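Local coordinates for protein glutamine synthetase (Streptomyces coelicolor, PDB 4BAX) that belongs to the glutamine synthetase family of enzymes, which join a beta-grasp domain to a larger catalytic domain, and forms an assembly of ten chains, at residues I113-F119 / G179-V185; G228-H232 / N318-D322; Q137-G143 / N173-P178; V193-W198 / D322-T327. One frame throughout, in Å; residues are numbered along the deposited sequence.

Overall arrangement
Contacts 1, 2 and 3 all reach one curved sheet, that of the catalytic domain. Contact 1 pairs strands 110-121 and 180-188. Contact 3, centred about 12 Å away on neighbouring strand 169-174, falls between the segments of contact 1 along the chain. Contact 1 closes before contacts 2 and 4 open. On strand 231-236, contact 2 lies about 9 Å from contact 1 between centres. Contact 2 falls within the chain spanned by contact 4, which packs helix 190-210 on helix 323-341 and shares Asp322 with it. Contacts 3 and 4 are farthest apart, about 26 Å between centres. Leu197 of contact 4 packs on Gln115 and Phe183, joining helix to sheet; contact 3 reaches a second subunit.

Contact 1: I113-F119 / G179-V185; sequences IEQEYTF and GQWEFQV
Gln115 and Phe183 form a hydrogen-bonded pair of two antiparallel strands, 113-119 and 180-185, their segment axes 156° apart. Gln115 CB sits over one face of the Phe183 ring, 3.9 Å from its centroid, in a CH-pi contact. CG continues alongside the ring, 3.5 Å from Phe183 CZ. At chi2 (78°) the chain bends, which turns the amide away from the strand partner: NE2 donates to Glu116 O at 2.9 Å, with that oxygen in the amide plane, and also to Ala319 O, while OE1 accepts from Arg201. The same face holds an aromatic cluster, where Trp181 CB lies against Tyr117 CZ (3.3 Å) and Trp181 CD1 against Phe119 CE2 (3.6 Å). The face carrying Glu114, Glu116 and Glu182 is acidic. Glu116 OE2 and Glu182 OE1 stand 3.3 Å apart, two acceptors with no hydrogen bond between them. Glu116 OE1 is held by Gly230 N, and Glu182 OE2 takes a bond from Gln184 NE2 at 2.8 Å. An antiparallel sheet with one largely apolar face, covered by helices 152-164 and 190-210, and one face rich in carboxylates is typical of the glutamine synthetase catalytic domain.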
loop_
_atom_site.group_PDB
_atom_site.type_symbol
_atom_site.label_atom_id
_atom_site.label_comp_id
_atom_site.label_asym_id
_atom_site.label_seq_id
_atom_site.Cartn_x
_atom_site.Cartn_y
_atom_site.Cartn_z
ATOM N N ILE A 113 21.734 -29.424 28.332
ATOM C CA ILE A 113 21.003 -29.453 27.064
ATOM C C ILE A 113 21.190 -28.179 26.222
ATOM O O ILE A 113 21.005 -27.048 26.702
ATOM C CB ILE A 113 19.490 -29.805 27.276
ATOM C CG1 ILE A 113 19.386 -31.112 28.095
ATOM C CG2 ILE A 113 18.760 -29.961 25.944
ATOM C CD1 ILE A 113 18.002 -31.460 28.538
ATOM N N GLU A 114 21.588 -28.379 24.965
ATOM C CA GLU A 114 21.785 -27.268 24.050
ATOM C C GLU A 114 20.525 -27.198 23.175
ATOM O O GLU A 114 20.330 -27.985 22.242
ATOM C CB GLU A 114 23.028 -27.521 23.207
ATOM C CG GLU A 114 24.270 -27.867 24.069
ATOM C CD GLU A 114 25.525 -28.157 23.240
ATOM O OE1 GLU A 114 25.401 -28.389 22.010
ATOM O OE2 GLU A 114 26.639 -28.142 23.819
ATOM N N GLN A 115 19.678 -26.221 23.479
ATOM C CA GLN A 115 18.339 -26.185 22.928
ATOM C C GLN A 115 18.243 -25.243 21.763
ATOM O O GLN A 115 18.421 -24.030 21.894
ATOM C CB GLN A 115 17.348 -25.751 24.008
ATOM C CG GLN A 115 15.959 -25.413 23.478
ATOM C CD GLN A 115 15.098 -26.651 23.154
ATOM O OE1 GLN A 115 14.638 -27.390 24.058
ATOM N NE2 GLN A 115 14.851 -26.861 21.858
ATOM N N GLU A 116 17.949 -25.823 20.608
ATOM C CA GLU A 116 17.855 -25.039 19.398
ATOM C C GLU A 116 16.402 -24.711 19.046
ATOM O O GLU A 116 15.470 -25.441 19.412
ATOM C CB GLU A 116 18.545 -25.774 18.239
ATOM C CG GLU A 116 20.057 -25.958 18.460
ATOM C CD GLU A 116 20.765 -26.680 17.307
ATOM O OE1 GLU A 116 20.079 -27.366 16.508
ATOM O OE2 GLU A 116 22.011 -26.530 17.189
ATOM N N TYR A 117 16.224 -23.612 18.320
ATOM C CA TYR A 117 14.913 -23.205 17.858
ATOM C C TYR A 117 15.065 -22.278 16.676
ATOM O O TYR A 117 16.113 -21.647 16.519
ATOM C CB TYR A 117 14.127 -22.523 18.974
ATOM C CG TYR A 117 14.834 -21.303 19.551
ATOM C CD1 TYR A 117 15.847 -21.436 20.496
ATOM C CD2 TYR A 117 14.497 -20.023 19.146
ATOM C CE1 TYR A 117 16.491 -20.335 21.018
ATOM C CE2 TYR A 117 15.146 -18.915 19.674
ATOM C CZ TYR A 117 16.133 -19.077 20.607
ATOM O OH TYR A 117 16.761 -17.963 21.119
ATOM N N THR A 118 13.995 -22.137 15.899
ATOM C CA THR A 118 13.997 -21.275 14.718
ATOM C C THR A 118 12.847 -20.277 14.787
ATOM O O THR A 118 11.708 -20.665 15.085
ATOM C CB THR A 118 13.908 -22.121 13.414
ATOM O OG1 THR A 118 14.806 -23.247 13.504
ATOM C CG2 THR A 118 14.265 -21.279 12.185
ATOM N N PHE A 119 13.142 -19.004 14.519
ATOM C CA PHE A 119 12.099 -17.969 14.454
ATOM C C PHE A 119 11.289 -17.984 13.160
ATOM O O PHE A 119 11.842 -18.136 12.060
ATOM C CB PHE A 119 12.677 -16.566 14.663
ATOM C CG PHE A 119 13.050 -16.275 16.078
ATOM C CD1 PHE A 119 12.175 -16.548 17.101
ATOM C CD2 PHE A 119 14.318 -15.760 16.392
ATOM C CE1 PHE A 119 12.541 -16.292 18.426
ATOM C CE2 PHE A 119 14.689 -15.513 17.708
ATOM C CZ PHE A 119 13.796 -15.779 18.726
ATOM N N GLY A 179 17.947 -17.017 11.513
ATOM C CA GLY A 179 16.865 -16.983 12.471
ATOM C C GLY A 179 16.856 -18.190 13.383
ATOM O O GLY A 179 15.888 -18.378 14.136
ATOM N N GLN A 180 17.928 -18.987 13.333
ATOM C CA GLN A 180 18.068 -20.145 14.206
ATOM C C GLN A 180 19.025 -19.817 15.324
ATOM O O GLN A 180 20.098 -19.237 15.102
ATOM C CB GLN A 180 18.566 -21.360 13.420
ATOM C CG GLN A 180 18.259 -22.722 14.051
ATOM C CD GLN A 180 18.638 -23.887 13.148
ATOM O OE1 GLN A 180 19.821 -24.139 12.882
ATOM N NE2 GLN A 180 17.628 -24.609 12.671
ATOM N N TRP A 181 18.625 -20.227 16.527
ATOM C CA TRP A 181 19.340 -19.867 17.738
ATOM C C TRP A 181 19.437 -21.046 18.692
ATOM O O TRP A 181 18.721 -22.056 18.544
ATOM C CB TRP A 181 18.636 -18.700 18.433
ATOM C CG TRP A 181 18.660 -17.412 17.671
ATOM C CD1 TRP A 181 17.782 -17.024 16.705
ATOM C CD2 TRP A 181 19.606 -16.348 17.804
ATOM N NE1 TRP A 181 18.116 -15.778 16.231
ATOM C CE2 TRP A 181 19.232 -15.341 16.893
ATOM C CE3 TRP A 181 20.727 -16.143 18.610
ATOM C CZ2 TRP A 181 19.940 -14.150 16.765
ATOM C CZ3 TRP A 181 21.429 -14.951 18.479
ATOM C CH2 TRP A 181 21.029 -13.973 17.569
ATOM N N GLU A 182 20.328 -20.892 19.672
ATOM C CA GLU A 182 20.527 -21.891 20.709
ATOM C C GLU A 182 20.737 -21.259 22.073
ATOM O O GLU A 182 21.325 -20.184 22.180
ATOM C CB GLU A 182 21.725 -22.766 20.366
ATOM C CG GLU A 182 21.917 -23.963 21.265
ATOM C CD GLU A 182 23.262 -24.644 21.019
ATOM O OE1 GLU A 182 23.408 -25.294 19.945
ATOM O OE2 GLU A 182 24.171 -24.523 21.878
ATOM N N PHE A 183 20.219 -21.919 23.106
ATOM C CA PHE A 183 20.581 -21.624 24.492
ATOM C C PHE A 183 20.914 -22.927 25.217
ATOM O O PHE A 183 20.351 -23.975 24.908
ATOM C CB PHE A 183 19.504 -20.787 25.215
ATOM C CG PHE A 183 18.202 -21.524 25.455
ATOM C CD1 PHE A 183 18.033 -22.347 26.562
ATOM C CD2 PHE A 183 17.151 -21.413 24.559
ATOM C CE1 PHE A 183 16.831 -23.036 26.774
ATOM C CE2 PHE A 183 15.959 -22.099 24.773
ATOM C CZ PHE A 183 15.804 -22.906 25.888
ATOM N N GLN A 184 21.843 -22.869 26.164
ATOM C CA GLN A 184 22.315 -24.079 26.834
ATOM C C GLN A 184 21.868 -24.083 28.290
ATOM O O GLN A 184 22.146 -23.126 29.025
ATOM C CB GLN A 184 23.841 -24.178 26.733
ATOM C CG GLN A 184 24.361 -24.223 25.293
ATOM C CD GLN A 184 25.111 -22.953 24.924
ATOM O OE1 GLN A 184 25.761 -22.349 25.776
ATOM N NE2 GLN A 184 25.025 -22.537 23.654
ATOM N N VAL A 185 21.205 -25.162 28.705
ATOM C CA VAL A 185 20.762 -25.304 30.078
ATOM C C VAL A 185 21.576 -26.383 30.776
ATOM O O VAL A 185 21.677 -27.519 30.294
ATOM C CB VAL A 185 19.281 -25.674 30.166
ATOM C CG1 VAL A 185 18.817 -25.594 31.623
ATOM C CG2 VAL A 185 18.462 -24.755 29.312
#

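Contact 2: G228-H232 / N318-D322; sequences GAGAH and NANVD
Asn318 is bridged to Gly230, just ahead of strand 231-236, with the two CA atoms 4.3 Å apart. The carbonyl O of Asn318 lies 3.2 Å from the methyl CB of Ala231 and also accepts from Val321 N at 3.1 Å, the bond that closes a type I beta turn over residues 318-321. The CB of Asn318 points away from segment 228-232, and its OD1 is taken by Arg274. Ala319 supplies the one hydrogen bond across the contact: its N donates to Ala229 O at 3.0 Å, from 38° outside the carbonyl plane, so the bond does not use a lone-pair direction. Alongside, Ala319 CB packs on Ala229 CB at 3.7 Å. This turn lies in the loop that leads from strand 312-314 to helix 323-341, and the single bridge lays it against the residues leading into strand 231-236 of the catalytic sheet. Asn320 is the third residue of the turn; Val321, the fourth, points its CB toward segment 228-232. With CG1 set between the backbone N and the carbonyl carbon (chi1 70°), that branch touches Ala231 CB at 3.9 Å, while Val321 O accepts from Arg201 NH2. Asp322 then takes the N-cap position of the helix.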
loop_
_atom_site.group_PDB
_atom_site.type_symbol
_atom_site.label_atom_id
_atom_site.label_comp_id
_atom_site.label_asym_id
_atom_site.label_seq_id
_atom_site.Cartn_x
_atom_site.Cartn_y
_atom_site.Cartn_z
ATOM N N GLY A 228 18.961 -28.441 10.482
ATOM C CA GLY A 228 17.952 -28.899 11.417
ATOM C C GLY A 228 18.132 -28.303 12.806
ATOM O O GLY A 228 19.180 -27.723 13.125
ATOM N N ALA A 229 17.086 -28.399 13.621
ATOM C CA ALA A 229 17.158 -27.923 14.992
ATOM C C ALA A 229 17.242 -29.108 15.954
ATOM O O ALA A 229 16.343 -29.963 15.982
ATOM C CB ALA A 229 15.957 -27.009 15.312
ATOM N N GLY A 230 18.329 -29.183 16.720
ATOM C CA GLY A 230 18.474 -30.263 17.685
ATOM C C GLY A 230 18.404 -29.853 19.153
ATOM O O GLY A 230 18.271 -28.663 19.461
ATOM N N ALA A 231 18.480 -30.853 20.038
ATOM C CA ALA A 231 18.674 -30.647 21.480
ATOM C C ALA A 231 19.777 -31.580 21.984
ATOM O O ALA A 231 19.479 -32.643 22.551
ATOM C CB ALA A 231 17.362 -30.885 22.266
ATOM N N HIS A 232 21.037 -31.238 21.688
ATOM C CA HIS A 232 22.179 -32.062 22.086
ATOM C C HIS A 232 22.204 -32.161 23.598
ATOM O O HIS A 232 22.052 -31.147 24.298
ATOM C CB HIS A 232 23.498 -31.471 21.593
ATOM C CG HIS A 232 23.701 -31.588 20.115
ATOM N ND1 HIS A 232 22.756 -32.147 19.278
ATOM C CD2 HIS A 232 24.751 -31.254 19.326
ATOM C CE1 HIS A 232 23.207 -32.134 18.036
ATOM N NE2 HIS A 232 24.417 -31.601 18.039
ATOM N N ASN A 318 16.096 -34.441 18.957
ATOM C CA ASN A 318 15.534 -33.305 18.233
ATOM C C ASN A 318 15.298 -32.131 19.153
ATOM O O ASN A 318 15.214 -32.315 20.365
ATOM C CB ASN A 318 14.193 -33.689 17.649
ATOM C CG ASN A 318 14.310 -34.440 16.354
ATOM O OD1 ASN A 318 15.420 -34.774 15.884
ATOM N ND2 ASN A 318 13.155 -34.709 15.750
ATOM N N ALA A 319 15.152 -30.937 18.573
ATOM C CA ALA A 319 14.798 -29.745 19.346
ATOM C C ALA A 319 13.421 -29.902 19.991
ATOM O O ALA A 319 13.131 -29.227 20.986
ATOM C CB ALA A 319 14.835 -28.503 18.472
ATOM N N ASN A 320 12.579 -30.784 19.435
ATOM C CA ASN A 320 11.240 -31.000 19.993
ATOM C C ASN A 320 11.156 -32.201 20.943
ATOM O O ASN A 320 10.061 -32.671 21.245
ATOM C CB ASN A 320 10.170 -31.080 18.887
ATOM C CG ASN A 320 10.336 -32.307 18.004
ATOM O OD1 ASN A 320 11.332 -33.036 18.106
ATOM N ND2 ASN A 320 9.381 -32.519 17.098
ATOM N N VAL A 321 12.295 -32.704 21.407
ATOM C CA VAL A 321 12.278 -33.794 22.386
ATOM C C VAL A 321 11.721 -33.320 23.729
ATOM O O VAL A 321 11.894 -32.168 24.118
ATOM C CB VAL A 321 13.690 -34.387 22.591
ATOM C CG1 VAL A 321 14.620 -33.403 23.317
ATOM C CG2 VAL A 321 13.603 -35.742 23.308
ATOM N N ASP A 322 11.002 -34.203 24.413
ATOM C CA ASP A 322 10.608 -33.979 25.801
ATOM C C ASP A 322 11.840 -34.254 26.664
ATOM O O ASP A 322 12.364 -35.375 26.659
ATOM C CB ASP A 322 9.474 -34.942 26.181
ATOM C CG ASP A 322 8.872 -34.654 27.567
ATOM O OD1 ASP A 322 9.539 -34.014 28.414
ATOM O OD2 ASP A 322 7.720 -35.078 27.810
#

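Contact 3: Q137-G143 / N173-P178; sequences QGGYYCG and NAEVMP
The ring of Tyr140 carries Pro178 over one face, CD being 3.9 Å from the centroid and 26° off the normal in a CH-pi contact; at the ring edge, near its plane, lies Val176 O. Tyr141 is packed differently. Cys142 SG lies over one face, displaced toward the rim, the carboxylate oxygen Glu175 OE2 approaches the edge 3.8 Å from Tyr141 CE1, and Val176 CG2 comes in obliquely to 3.7 Å from Tyr141 CD1. Both tyrosines belong to a type II beta turn, Tyr140 to Gly143, in which Cys142 takes positive phi. From within the turn, Cys142 N donates to Ala174 O at 2.9 Å, from well above the carbonyl plane, and Asn173 ND2 reaches the same oxygen from the opposite face at 3.2 Å. Two donors thus grip the carbonyl of Ala174, the last residue of strand 169-174. The turn also takes part in the subunit interface: Arg21 of a second subunit donates to Gly138 O and Tyr141 O. Gln137 closes the other end with its extended side chain crossing Val176 at about a right angle. While Gln137 OE1 accepts from Asn227 N, Gln137 NE2 comes within 3.5 Å of Val176 CG1. Water 1 bridges the segments, accepting from Gly138 N at 3.1 Å and donating to Val176 O at 2.8 Å.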
loop_
_atom_site.group_PDB
_atom_site.type_symbol
_atom_site.label_atom_id
_atom_site.label_comp_id
_atom_site.label_asym_id
_atom_site.label_seq_id
_atom_site.Cartn_x
_atom_site.Cartn_y
_atom_site.Cartn_z
ATOM N N GLN A 137 24.026 -21.015 3.596
ATOM C CA GLN A 137 24.549 -20.968 4.949
ATOM C C GLN A 137 26.064 -20.747 4.950
ATOM O O GLN A 137 26.739 -21.088 3.956
ATOM C CB GLN A 137 24.164 -22.232 5.712
ATOM C CG GLN A 137 22.677 -22.274 5.993
ATOM C CD GLN A 137 22.223 -23.621 6.487
ATOM O OE1 GLN A 137 21.121 -23.760 7.032
ATOM N NE2 GLN A 137 23.072 -24.630 6.301
ATOM N N GLY A 138 26.569 -20.142 6.033
ATOM C CA GLY A 138 27.986 -19.874 6.207
ATOM C C GLY A 138 28.263 -18.638 7.042
ATOM O O GLY A 138 29.107 -18.684 7.944
ATOM N N GLY A 139 27.517 -17.561 6.797
ATOM C CA GLY A 139 27.693 -16.320 7.527
ATOM C C GLY A 139 26.735 -16.075 8.685
ATOM O O GLY A 139 26.887 -15.076 9.381
ATOM N N TYR A 140 25.718 -16.919 8.849
ATOM C CA TYR A 140 24.751 -16.771 9.957
ATOM C C TYR A 140 25.254 -17.198 11.347
ATOM O O TYR A 140 24.937 -16.589 12.365
ATOM C CB TYR A 140 23.393 -17.417 9.625
ATOM C CG TYR A 140 22.953 -17.104 8.213
ATOM C CD1 TYR A 140 22.535 -15.819 7.860
ATOM C CD2 TYR A 140 22.971 -18.086 7.224
ATOM C CE1 TYR A 140 22.164 -15.526 6.541
ATOM C CE2 TYR A 140 22.600 -17.807 5.915
ATOM C CZ TYR A 140 22.191 -16.531 5.571
ATOM O OH TYR A 140 21.825 -16.291 4.251
ATOM N N TYR A 141 26.069 -18.237 11.375
ATOM C CA TYR A 141 26.418 -18.890 12.625
ATOM C C TYR A 141 27.363 -18.017 13.468
ATOM O O TYR A 141 28.468 -17.670 13.020
ATOM C CB TYR A 141 27.060 -20.233 12.287
ATOM C CG TYR A 141 27.709 -20.974 13.419
ATOM C CD1 TYR A 141 26.957 -21.786 14.263
ATOM C CD2 TYR A 141 29.067 -20.894 13.630
ATOM C CE1 TYR A 141 27.554 -22.494 15.301
ATOM C CE2 TYR A 141 29.674 -21.599 14.662
ATOM C CZ TYR A 141 28.913 -22.399 15.493
ATOM O OH TYR A 141 29.522 -23.093 16.515
ATOM N N CYS A 142 26.910 -17.670 14.680
ATOM C CA CYS A 142 27.661 -16.780 15.572
ATOM C C CYS A 142 27.928 -15.448 14.862
ATOM O O CYS A 142 28.951 -14.793 15.117
ATOM C CB CYS A 142 28.977 -17.417 16.054
ATOM S SG CYS A 142 28.819 -18.834 17.155
ATOM N N GLY A 143 26.997 -15.046 13.994
ATOM C CA GLY A 143 27.169 -13.874 13.152
ATOM C C GLY A 143 26.891 -12.521 13.794
ATOM O O GLY A 143 26.530 -12.410 14.972
ATOM N N ASN A 173 23.776 -18.721 21.606
ATOM C CA ASN A 173 24.434 -18.341 20.365
ATOM C C ASN A 173 23.501 -18.395 19.147
ATOM O O ASN A 173 22.467 -19.084 19.164
ATOM C CB ASN A 173 25.687 -19.184 20.128
ATOM C CG ASN A 173 25.373 -20.645 19.872
ATOM O OD1 ASN A 173 25.202 -21.448 20.809
ATOM N ND2 ASN A 173 25.260 -20.996 18.599
ATOM N N ALA A 174 23.885 -17.675 18.090
ATOM C CA ALA A 174 23.172 -17.731 16.817
ATOM C C ALA A 174 23.621 -18.978 16.047
ATOM O O ALA A 174 24.830 -19.267 15.974
ATOM C CB ALA A 174 23.450 -16.464 16.000
ATOM N N GLU A 175 22.664 -19.718 15.471
ATOM C CA GLU A 175 22.986 -20.979 14.794
ATOM C C GLU A 175 23.194 -20.862 13.282
ATOM O O GLU A 175 23.149 -19.768 12.724
ATOM C CB GLU A 175 21.966 -22.064 15.126
ATOM C CG GLU A 175 22.360 -22.928 16.332
ATOM C CD GLU A 175 23.648 -23.737 16.085
ATOM O OE1 GLU A 175 23.814 -24.269 14.960
ATOM O OE2 GLU A 175 24.468 -23.887 17.029
ATOM N N VAL A 176 23.453 -22.002 12.643
ATOM C CA VAL A 176 23.836 -22.075 11.234
ATOM C C VAL A 176 22.758 -21.563 10.257
ATOM O O VAL A 176 23.063 -20.868 9.293
ATOM C CB VAL A 176 24.255 -23.525 10.853
ATOM C CG1 VAL A 176 24.512 -23.637 9.330
ATOM C CG2 VAL A 176 25.482 -23.955 11.655
ATOM N N MET A 177 21.502 -21.907 10.518
ATOM C CA MET A 177 20.380 -21.401 9.739
ATOM C C MET A 177 19.972 -19.989 10.168
ATOM O O MET A 177 19.989 -19.655 11.352
ATOM C CB MET A 177 19.196 -22.353 9.867
ATOM C CG MET A 177 18.104 -22.081 8.839
ATOM S SD MET A 177 16.633 -23.082 9.110
ATOM C CE MET A 177 15.347 -21.983 8.569
ATOM N N PRO A 178 19.610 -19.141 9.195
ATOM C CA PRO A 178 19.162 -17.796 9.563
ATOM C C PRO A 178 17.913 -17.795 10.433
ATOM O O PRO A 178 16.931 -18.463 10.096
ATOM C CB PRO A 178 18.863 -17.144 8.199
ATOM C CG PRO A 178 18.799 -18.259 7.221
ATOM C CD PRO A 178 19.715 -19.307 7.735
HETATM O O HOH W 1 25.781 -20.177 9.045
#

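Contact 4: V193-W198 / D322-T327; sequences VSDQLW and DPYVVT
A near-antiparallel helix pair brings Ser194, Leu197 and Trp198 of helix 190-210 onto the capped N-terminus of helix 323-341, where Pro323 and Tyr324 meet them. The short segment axes run 151° apart and approach to 9.3 Å. Pro323 is the first helical residue and sits between the other side chains: its CG and CD lie over one face of the Trp198 indole, its CB is 3.8 Å from Leu197 CD2, and that CB also meets Ser194 OG (3.6 Å), whose hydrogen bond goes to Pro190 O. In its plane the indole directs NE1 at Asp322 OD1, 3.3 Å away, approaching from above the carboxylate plane. Tyr324 N reaches that same oxygen from the opposite face at 3.0 Å, so a single carboxylate oxygen both caps the helix and holds the indole. Having CG anti to the backbone N (chi1 -173°), Asp322 turns its carboxylate to these donors, and its OD2 accepts from Thr93. The Tyr324 ring lies obliquely to the five-membered ring of Trp198, with planes 38° apart. Ser194 CB approaches it obliquely, 3.4 Å from Tyr324 CD1. Tyr324 OH donates to Asp195 OD1, nearly along the C-O axis of that oxygen. The other oxygen, Asp195 OD2, forms a salt bridge with Arg94, tying in helix 94-103. One turn further on, Thr327 OG1 donates to Pro323 O, and Thr327 CG2 touches Val193 CG1 at 3.9 Å. An aspartate N-cap followed by proline at the first turn is a classic helix start, here docked on a second helix beside the catalytic sheet.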
loop_
_atom_site.group_PDB
_atom_site.type_symbol
_atom_site.label_atom_id
_atom_site.label_comp_id
_atom_site.label_asym_id
_atom_site.label_seq_id
_atom_site.Cartn_x
_atom_site.Cartn_y
_atom_site.Cartn_z
ATOM N N VAL A 193 17.020 -30.076 35.471
ATOM C CA VAL A 193 17.284 -29.651 34.104
ATOM C C VAL A 193 16.050 -29.668 33.209
ATOM O O VAL A 193 15.852 -28.763 32.386
ATOM C CB VAL A 193 18.451 -30.447 33.462
ATOM C CG1 VAL A 193 17.989 -31.807 32.919
ATOM C CG2 VAL A 193 19.143 -29.603 32.393
ATOM N N SER A 194 15.206 -30.677 33.422
ATOM C CA SER A 194 14.000 -30.883 32.642
ATOM C C SER A 194 12.956 -29.841 32.957
ATOM O O SER A 194 12.313 -29.294 32.049
ATOM C CB SER A 194 13.438 -32.284 32.911
ATOM O OG SER A 194 14.199 -33.319 32.311
ATOM N N ASP A 195 12.822 -29.550 34.247
ATOM C CA ASP A 195 11.878 -28.556 34.727
ATOM C C ASP A 195 12.260 -27.178 34.205
ATOM O O ASP A 195 11.389 -26.441 33.722
ATOM C CB ASP A 195 11.829 -28.539 36.258
ATOM C CG ASP A 195 11.098 -29.752 36.831
ATOM O OD1 ASP A 195 10.317 -30.393 36.088
ATOM O OD2 ASP A 195 11.304 -30.081 38.024
ATOM N N GLN A 196 13.552 -26.834 34.274
ATOM C CA GLN A 196 14.005 -25.496 33.861
ATOM C C GLN A 196 13.855 -25.272 32.348
ATOM O O GLN A 196 13.408 -24.208 31.915
ATOM C CB GLN A 196 15.459 -25.236 34.309
ATOM C CG GLN A 196 15.693 -25.196 35.830
ATOM C CD GLN A 196 17.006 -24.507 36.245
ATOM O OE1 GLN A 196 17.689 -23.900 35.420
ATOM N NE2 GLN A 196 17.340 -24.577 37.543
ATOM N N LEU A 197 14.139 -26.315 31.566
ATOM C CA LEU A 197 14.027 -26.271 30.109
ATOM C C LEU A 197 12.581 -26.032 29.638
ATOM O O LEU A 197 12.337 -25.256 28.679
ATOM C CB LEU A 197 14.588 -27.561 29.490
ATOM C CG LEU A 197 14.489 -27.656 27.959
ATOM C CD1 LEU A 197 15.112 -26.427 27.290
ATOM C CD2 LEU A 197 15.143 -28.927 27.413
ATOM N N TRP A 198 11.629 -26.691 30.310
ATOM C CA TRP A 198 10.219 -26.503 29.979
ATOM C C TRP A 198 9.794 -25.072 30.250
ATOM O O TRP A 198 9.107 -24.434 29.436
ATOM C CB TRP A 198 9.323 -27.476 30.761
ATOM C CG TRP A 198 9.099 -28.759 30.030
ATOM C CD1 TRP A 198 9.400 -30.036 30.465
ATOM C CD2 TRP A 198 8.593 -28.898 28.708
ATOM N NE1 TRP A 198 9.065 -30.960 29.494
ATOM C CE2 TRP A 198 8.573 -30.286 28.404
ATOM C CE3 TRP A 198 8.131 -27.987 27.746
ATOM C CZ2 TRP A 198 8.108 -30.776 27.174
ATOM C CZ3 TRP A 198 7.676 -28.477 26.524
ATOM C CH2 TRP A 198 7.664 -29.856 26.253
ATOM N N ASP A 322 11.002 -34.203 24.413
ATOM C CA ASP A 322 10.608 -33.979 25.801
ATOM C C ASP A 322 11.840 -34.254 26.664
ATOM O O ASP A 322 12.364 -35.375 26.659
ATOM C CB ASP A 322 9.474 -34.942 26.181
ATOM C CG ASP A 322 8.872 -34.654 27.567
ATOM O OD1 ASP A 322 9.539 -34.014 28.414
ATOM O OD2 ASP A 322 7.720 -35.078 27.810
ATOM N N PRO A 323 12.289 -33.247 27.433
ATOM C CA PRO A 323 13.460 -33.410 28.318
ATOM C C PRO A 323 13.270 -34.519 29.358
ATOM O O PRO A 323 14.229 -35.257 29.630
ATOM C CB PRO A 323 13.611 -32.029 28.989
ATOM C CG PRO A 323 12.301 -31.321 28.749
ATOM C CD PRO A 323 11.766 -31.870 27.442
ATOM N N TYR A 324 12.039 -34.696 29.841
ATOM C CA TYR A 324 11.741 -35.737 30.819
ATOM C C TYR A 324 12.068 -37.115 30.256
ATOM O O TYR A 324 12.552 -38.006 30.977
ATOM C CB TYR A 324 10.251 -35.696 31.223
ATOM C CG TYR A 324 9.830 -34.485 32.042
ATOM C CD1 TYR A 324 10.577 -34.057 33.129
ATOM C CD2 TYR A 324 8.713 -33.728 31.676
ATOM C CE1 TYR A 324 10.209 -32.932 33.855
ATOM C CE2 TYR A 324 8.338 -32.600 32.403
ATOM C CZ TYR A 324 9.092 -32.212 33.493
ATOM O OH TYR A 324 8.737 -31.103 34.222
ATOM N N VAL A 325 11.777 -37.281 28.969
ATOM C CA VAL A 325 12.021 -38.532 28.270
ATOM C C VAL A 325 13.498 -38.821 27.932
ATOM O O VAL A 325 14.019 -39.886 28.275
ATOM C CB VAL A 325 11.123 -38.620 27.002
ATOM C CG1 VAL A 325 11.389 -39.896 26.219
ATOM C CG2 VAL A 325 9.647 -38.511 27.407
ATOM N N VAL A 326 14.185 -37.865 27.310
ATOM C CA VAL A 326 15.580 -38.080 26.927
ATOM C C VAL A 326 16.454 -38.296 28.159
ATOM O O VAL A 326 17.320 -39.181 28.172
ATOM C CB VAL A 326 16.130 -36.970 25.988
ATOM C CG1 VAL A 326 16.029 -35.562 26.628
ATOM C CG2 VAL A 326 17.536 -37.298 25.544
ATOM N N THR A 327 16.176 -37.536 29.217
ATOM C CA THR A 327 16.919 -37.704 30.465
ATOM C C THR A 327 16.641 -39.088 31.085
ATOM O O THR A 327 17.584 -39.788 31.484
ATOM C CB THR A 327 16.599 -36.581 31.519
ATOM O OG1 THR A 327 15.183 -36.462 31.721
ATOM C CG2 THR A 327 17.198 -35.228 31.121
#